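Glucosamine--fructose-6-phosphate aminotransferase [isomerizing] (Francisella tularensis subsp. tularensis, PDB 3TBF) probably converts fructose 6-phosphate to glucosamine 6-phosphate with nitrogen from glutamine, the present fragment being its C-terminal isomerase domain. Local coordinates at residues 270-283 with 296-310. Residues are numbered along the deposited sequence; the frame is centred on the assembly and turned at random.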
loop_
_atom_site.group_PDB
_atom_site.type_symbol
_atom_site.label_atom_id
_atom_site.label_comp_id
_atom_site.label_asym_id
_atom_site.label_seq_id
_atom_site.Cartn_x
_atom_site.Cartn_y
_atom_site.Cartn_z
ATOM N N LEU A 270 -0.194 -11.531 -12.391
ATOM C CA LEU A 270 -0.350 -12.278 -13.642
ATOM C C LEU A 270 -0.653 -13.741 -13.318
ATOM O O LEU A 270 -1.516 -14.346 -13.935
ATOM C CB LEU A 270 0.882 -12.174 -14.536
ATOM C CG LEU A 270 0.794 -11.246 -15.751
ATOM C CD1 LEU A 270 -0.657 -10.845 -16.066
ATOM C CD2 LEU A 270 1.664 -10.024 -15.571
ATOM N N ALA A 271 0.026 -14.283 -12.306
ATOM C CA ALA A 271 -0.197 -15.666 -11.883
ATOM C C ALA A 271 -1.677 -16.007 -11.648
ATOM O O ALA A 271 -2.145 -17.069 -12.032
ATOM C CB ALA A 271 0.633 -15.980 -10.627
ATOM N N LEU A 272 -2.406 -15.092 -11.018
ATOM C CA LEU A 272 -3.811 -15.315 -10.637
ATOM C C LEU A 272 -4.817 -15.288 -11.804
ATOM O O LEU A 272 -5.927 -15.851 -11.707
ATOM C CB LEU A 272 -4.233 -14.267 -9.600
ATOM C CG LEU A 272 -3.507 -14.270 -8.255
ATOM C CD1 LEU A 272 -4.193 -13.265 -7.321
ATOM C CD2 LEU A 272 -3.499 -15.680 -7.647
ATOM N N VAL A 273 -4.421 -14.635 -12.886
ATOM C CA VAL A 273 -5.323 -14.418 -14.010
ATOM C C VAL A 273 -5.475 -15.673 -14.831
ATOM O O VAL A 273 -4.500 -16.186 -15.336
ATOM C CB VAL A 273 -4.829 -13.321 -15.001
ATOM C CG1 VAL A 273 -5.845 -13.152 -16.115
ATOM C CG2 VAL A 273 -4.570 -12.015 -14.303
ATOM N N ASP A 274 -6.703 -16.144 -14.972
ATOM C CA ASP A 274 -7.035 -17.132 -15.984
ATOM C C ASP A 274 -8.334 -16.696 -16.685
ATOM O O ASP A 274 -8.766 -15.542 -16.531
ATOM C CB ASP A 274 -7.156 -18.520 -15.353
ATOM C CG ASP A 274 -8.261 -18.607 -14.317
ATOM O OD1 ASP A 274 -8.909 -17.580 -14.047
ATOM O OD2 ASP A 274 -8.496 -19.707 -13.771
ATOM N N LYS A 275 -8.963 -17.611 -17.428
ATOM C CA LYS A 275 -10.179 -17.297 -18.197
ATOM C C LYS A 275 -11.399 -17.035 -17.325
ATOM O O LYS A 275 -12.326 -16.379 -17.779
ATOM C CB LYS A 275 -10.509 -18.394 -19.225
ATOM C CG LYS A 275 -10.787 -19.777 -18.600
ATOM C CD LYS A 275 -11.618 -20.714 -19.516
ATOM C CE LYS A 275 -11.885 -22.079 -18.824
ATOM N NZ LYS A 275 -12.980 -22.872 -19.470
ATOM N N ASN A 276 -11.398 -17.539 -16.091
ATOM C CA ASN A 276 -12.523 -17.261 -15.164
ATOM C C ASN A 276 -12.406 -15.961 -14.324
ATOM O O ASN A 276 -13.272 -15.689 -13.505
ATOM C CB ASN A 276 -12.837 -18.476 -14.263
ATOM C CG ASN A 276 -13.526 -19.636 -15.040
ATOM O OD1 ASN A 276 -13.767 -19.539 -16.261
ATOM N ND2 ASN A 276 -13.822 -20.741 -14.333
HETATM N N MSE A 277 -11.386 -15.148 -14.586
HETATM C CA MSE A 277 -11.080 -13.983 -13.769
HETATM C C MSE A 277 -11.499 -12.663 -14.418
HETATM O O MSE A 277 -11.017 -12.319 -15.490
HETATM C CB MSE A 277 -9.581 -13.954 -13.514
HETATM C CG MSE A 277 -9.059 -12.692 -12.891
HETATM SE SE MSE A 277 -9.586 -12.658 -11.034
HETATM C CE MSE A 277 -8.728 -14.353 -10.439
ATOM N N PRO A 278 -12.397 -11.913 -13.757
ATOM C CA PRO A 278 -12.756 -10.560 -14.153
ATOM C C PRO A 278 -11.681 -9.554 -13.819
ATOM O O PRO A 278 -11.152 -9.575 -12.713
ATOM C CB PRO A 278 -13.987 -10.257 -13.324
ATOM C CG PRO A 278 -14.440 -11.503 -12.793
ATOM C CD PRO A 278 -13.251 -12.394 -12.667
ATOM N N ILE A 279 -11.337 -8.718 -14.788
ATOM C CA ILE A 279 -10.383 -7.650 -14.619
ATOM C C ILE A 279 -11.112 -6.320 -14.866
ATOM O O ILE A 279 -11.589 -6.046 -15.949
ATOM C CB ILE A 279 -9.181 -7.801 -15.574
ATOM C CG1 ILE A 279 -8.251 -8.913 -15.108
ATOM C CG2 ILE A 279 -8.311 -6.557 -15.574
ATOM C CD1 ILE A 279 -8.834 -10.280 -15.189
ATOM N N VAL A 280 -11.242 -5.506 -13.831
ATOM C CA VAL A 280 -11.917 -4.222 -13.980
ATOM C C VAL A 280 -10.857 -3.122 -13.990
ATOM O O VAL A 280 -10.003 -3.046 -13.093
ATOM C CB VAL A 280 -12.894 -3.967 -12.865
ATOM C CG1 VAL A 280 -13.531 -2.654 -13.097
ATOM C CG2 VAL A 280 -13.959 -5.070 -12.788
ATOM N N ALA A 281 -10.848 -2.313 -15.022
ATOM C CA ALA A 281 -9.824 -1.304 -15.115
ATOM C C ALA A 281 -10.406 0.022 -15.553
ATOM O O ALA A 281 -11.414 0.099 -16.255
ATOM C CB ALA A 281 -8.681 -1.761 -16.081
ATOM N N VAL A 282 -9.701 1.059 -15.171
ATOM C CA VAL A 282 -10.037 2.424 -15.443
ATOM C C VAL A 282 -8.935 2.917 -16.375
ATOM O O VAL A 282 -7.764 2.855 -16.045
ATOM C CB VAL A 282 -10.035 3.218 -14.123
ATOM C CG1 VAL A 282 -9.977 4.718 -14.375
ATOM C CG2 VAL A 282 -11.299 2.827 -13.214
ATOM N N VAL A 283 -9.330 3.381 -17.571
ATOM C CA VAL A 283 -8.401 3.805 -18.608
ATOM C C VAL A 283 -8.634 5.271 -18.983
ATOM O O VAL A 283 -9.451 5.593 -19.846
ATOM C CB VAL A 283 -8.572 2.907 -19.833
ATOM C CG1 VAL A 283 -7.508 3.210 -20.853
ATOM C CG2 VAL A 283 -8.523 1.425 -19.428
ATOM N N LEU A 296 -2.492 -3.928 -20.024
ATOM C CA LEU A 296 -3.738 -4.597 -20.268
ATOM C C LEU A 296 -3.560 -5.738 -21.259
ATOM O O LEU A 296 -4.216 -6.763 -21.156
ATOM C CB LEU A 296 -4.779 -3.577 -20.709
ATOM C CG LEU A 296 -5.346 -2.796 -19.520
ATOM C CD1 LEU A 296 -6.024 -1.529 -19.966
ATOM C CD2 LEU A 296 -6.316 -3.663 -18.741
ATOM N N GLN A 297 -2.637 -5.556 -22.199
ATOM C CA GLN A 297 -2.314 -6.600 -23.162
ATOM C C GLN A 297 -1.759 -7.816 -22.434
ATOM O O GLN A 297 -2.222 -8.941 -22.655
ATOM C CB GLN A 297 -1.330 -6.092 -24.212
ATOM C CG GLN A 297 -1.158 -7.054 -25.418
ATOM C CD GLN A 297 -2.458 -7.257 -26.237
ATOM O OE1 GLN A 297 -2.964 -6.306 -26.869
ATOM N NE2 GLN A 297 -2.987 -8.504 -26.249
ATOM N N GLU A 298 -0.810 -7.585 -21.524
ATOM C CA GLU A 298 -0.234 -8.684 -20.742
ATOM C C GLU A 298 -1.400 -9.462 -20.136
ATOM O O GLU A 298 -1.472 -10.695 -20.275
ATOM C CB GLU A 298 0.711 -8.198 -19.619
ATOM C CG GLU A 298 2.019 -7.484 -20.065
ATOM C CD GLU A 298 3.115 -7.385 -18.919
ATOM O OE1 GLU A 298 3.870 -8.379 -18.720
ATOM O OE2 GLU A 298 3.233 -6.311 -18.235
ATOM N N VAL A 299 -2.335 -8.740 -19.503
ATOM C CA VAL A 299 -3.448 -9.401 -18.812
ATOM C C VAL A 299 -4.359 -10.123 -19.797
ATOM O O VAL A 299 -4.798 -11.238 -19.540
ATOM C CB VAL A 299 -4.277 -8.406 -17.926
ATOM C CG1 VAL A 299 -5.695 -8.938 -17.677
ATOM C CG2 VAL A 299 -3.575 -8.175 -16.622
ATOM N N HIS A 300 -4.647 -9.469 -20.919
ATOM C CA HIS A 300 -5.465 -10.080 -21.959
ATOM C C HIS A 300 -4.821 -11.352 -22.470
ATOM O O HIS A 300 -5.468 -12.371 -22.664
ATOM C CB HIS A 300 -5.651 -9.153 -23.147
ATOM C CG HIS A 300 -6.630 -9.690 -24.152
ATOM N ND1 HIS A 300 -6.256 -10.120 -25.412
ATOM C CD2 HIS A 300 -7.958 -9.937 -24.043
ATOM C CE1 HIS A 300 -7.327 -10.560 -26.049
ATOM N NE2 HIS A 300 -8.369 -10.468 -25.238
ATOM N N ALA A 301 -3.514 -11.291 -22.633
ATOM C CA ALA A 301 -2.752 -12.475 -23.011
ATOM C C ALA A 301 -3.022 -13.706 -22.129
ATOM O O ALA A 301 -2.848 -14.826 -22.621
ATOM C CB ALA A 301 -1.261 -12.158 -23.075
ATOM N N ARG A 302 -3.475 -13.539 -20.870
ATOM C CA ARG A 302 -3.736 -14.723 -20.012
ATOM C C ARG A 302 -5.203 -15.171 -19.969
ATOM O O ARG A 302 -5.573 -16.026 -19.168
ATOM C CB ARG A 302 -3.221 -14.525 -18.574
ATOM C CG ARG A 302 -1.781 -14.045 -18.434
ATOM C CD ARG A 302 -0.843 -15.205 -18.391
ATOM N NE ARG A 302 0.561 -14.804 -18.249
ATOM C CZ ARG A 302 1.314 -14.991 -17.159
ATOM N NH1 ARG A 302 0.821 -15.569 -16.060
ATOM N NH2 ARG A 302 2.589 -14.598 -17.168
ATOM N N GLY A 303 -6.043 -14.607 -20.816
ATOM C CA GLY A 303 -7.474 -14.947 -20.794
ATOM C C GLY A 303 -8.336 -14.207 -19.778
ATOM O O GLY A 303 -9.491 -14.591 -19.521
ATOM N N GLY A 304 -7.803 -13.134 -19.201
ATOM C CA GLY A 304 -8.603 -12.293 -18.302
ATOM C C GLY A 304 -9.787 -11.708 -19.027
ATOM O O GLY A 304 -9.692 -11.358 -20.204
ATOM N N LYS A 305 -10.914 -11.621 -18.336
ATOM C CA LYS A 305 -12.086 -10.971 -18.887
ATOM C C LYS A 305 -12.070 -9.457 -18.537
ATOM O O LYS A 305 -12.368 -9.050 -17.406
ATOM C CB LYS A 305 -13.345 -11.676 -18.400
ATOM C CG LYS A 305 -14.652 -11.117 -18.960
ATOM C CD LYS A 305 -14.601 -10.958 -20.482
ATOM C CE LYS A 305 -15.911 -11.389 -21.161
ATOM N NZ LYS A 305 -17.008 -10.447 -20.850
ATOM N N LEU A 306 -11.713 -8.647 -19.534
ATOM C CA LEU A 306 -11.478 -7.229 -19.374
ATOM C C LEU A 306 -12.812 -6.498 -19.421
ATOM O O LEU A 306 -13.590 -6.670 -20.387
ATOM C CB LEU A 306 -10.568 -6.668 -20.495
ATOM C CG LEU A 306 -9.032 -6.720 -20.355
ATOM C CD1 LEU A 306 -8.597 -8.071 -19.786
ATOM C CD2 LEU A 306 -8.284 -6.444 -21.693
ATOM N N ILE A 307 -13.055 -5.725 -18.347
ATOM C CA ILE A 307 -14.206 -4.836 -18.188
ATOM C C ILE A 307 -13.644 -3.461 -17.951
ATOM O O ILE A 307 -13.044 -3.194 -16.882
ATOM C CB ILE A 307 -15.030 -5.260 -16.990
ATOM C CG1 ILE A 307 -15.602 -6.659 -17.240
ATOM C CG2 ILE A 307 -16.107 -4.303 -16.748
ATOM C CD1 ILE A 307 -16.127 -7.296 -16.007
ATOM N N LEU A 308 -13.785 -2.600 -18.958
ATOM C CA LEU A 308 -13.033 -1.364 -18.979
ATOM C C LEU A 308 -13.911 -0.159 -18.985
ATOM O O LEU A 308 -14.829 -0.076 -19.766
ATOM C CB LEU A 308 -12.124 -1.313 -20.179
ATOM C CG LEU A 308 -11.218 -2.521 -20.443
ATOM C CD1 LEU A 308 -10.549 -2.291 -21.757
ATOM C CD2 LEU A 308 -10.201 -2.773 -19.325
ATOM N N PHE A 309 -13.596 0.781 -18.103
ATOM C CA PHE A 309 -14.199 2.055 -18.073
ATOM C C PHE A 309 -13.187 3.055 -18.551
ATOM O O PHE A 309 -12.132 3.265 -17.974
ATOM C CB PHE A 309 -14.621 2.379 -16.663
ATOM C CG PHE A 309 -15.642 1.442 -16.117
ATOM C CD1 PHE A 309 -16.933 1.446 -16.587
ATOM C CD2 PHE A 309 -15.312 0.559 -15.145
ATOM C CE1 PHE A 309 -17.884 0.571 -16.089
ATOM C CE2 PHE A 309 -16.266 -0.307 -14.638
ATOM C CZ PHE A 309 -17.559 -0.294 -15.140
ATOM N N VAL A 310 -13.536 3.717 -19.613
ATOM C CA VAL A 310 -12.583 4.336 -20.499
ATOM C C VAL A 310 -13.082 5.725 -20.793
ATOM O O VAL A 310 -14.257 5.921 -20.888
ATOM C CB VAL A 310 -12.556 3.437 -21.768
ATOM C CG1 VAL A 310 -12.426 4.247 -23.069
ATOM C CG2 VAL A 310 -11.577 2.270 -21.597
#
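Ile-279 sends its side chain from strand 278-283 against Val-299 of helix 296-301. Its CB lies beside Lys-305 O and near Leu-306 CD1. CG1 stands anti to the carbonyl carbon (chi1 -74°) and meets Val-299 CG1 at 3.6 Å, the two side chains reaching tip to tip. CG2 approaches the same methyl less closely. CD1 turns back over the link between helix and strand, 3.7 Å from Gly-304 CA. Val-273 CG1 packs on that CA too, at 3.6 Å.

Further along this face, Ala-281 CB meets two neighbouring methyls, Leu-296 CD2 and Leu-308 CD2. Val-283 CG2 reaches Leu-296 CD1 at 3.9 Å, and Val-283 CB lies alongside Val-310 CG2. On the other face, Val-280 CG1 approaches the edge of the Phe-309 ring, 3.9 Å from CE2; Leu-344 of helix 335-355 covers both residues.

At the outer end, Arg-302 bends at chi2 (-89°) and lays one guanidinium face over Leu-270 CB. Leu-270 CD1 packs on Val-299 CG2. Lys-275 CA makes a nearly straight CA-H...O contact with Gly-303 O, at 3.1 Å.

Six backbone hydrogen bonds join the strands, from Lys-305 N to Met-277 O (2.9 Å) through Val-283 N to Phe-309 O (2.8 Å). Strand 229-234 bonds to the other edge of 278-283. This is a beta-alpha-beta unit, whose helical segment 296-301 runs back, nearly antiparallel to strand 278-283, over the face of two neighbouring parallel strands of the five-stranded sheet of a SIS domain.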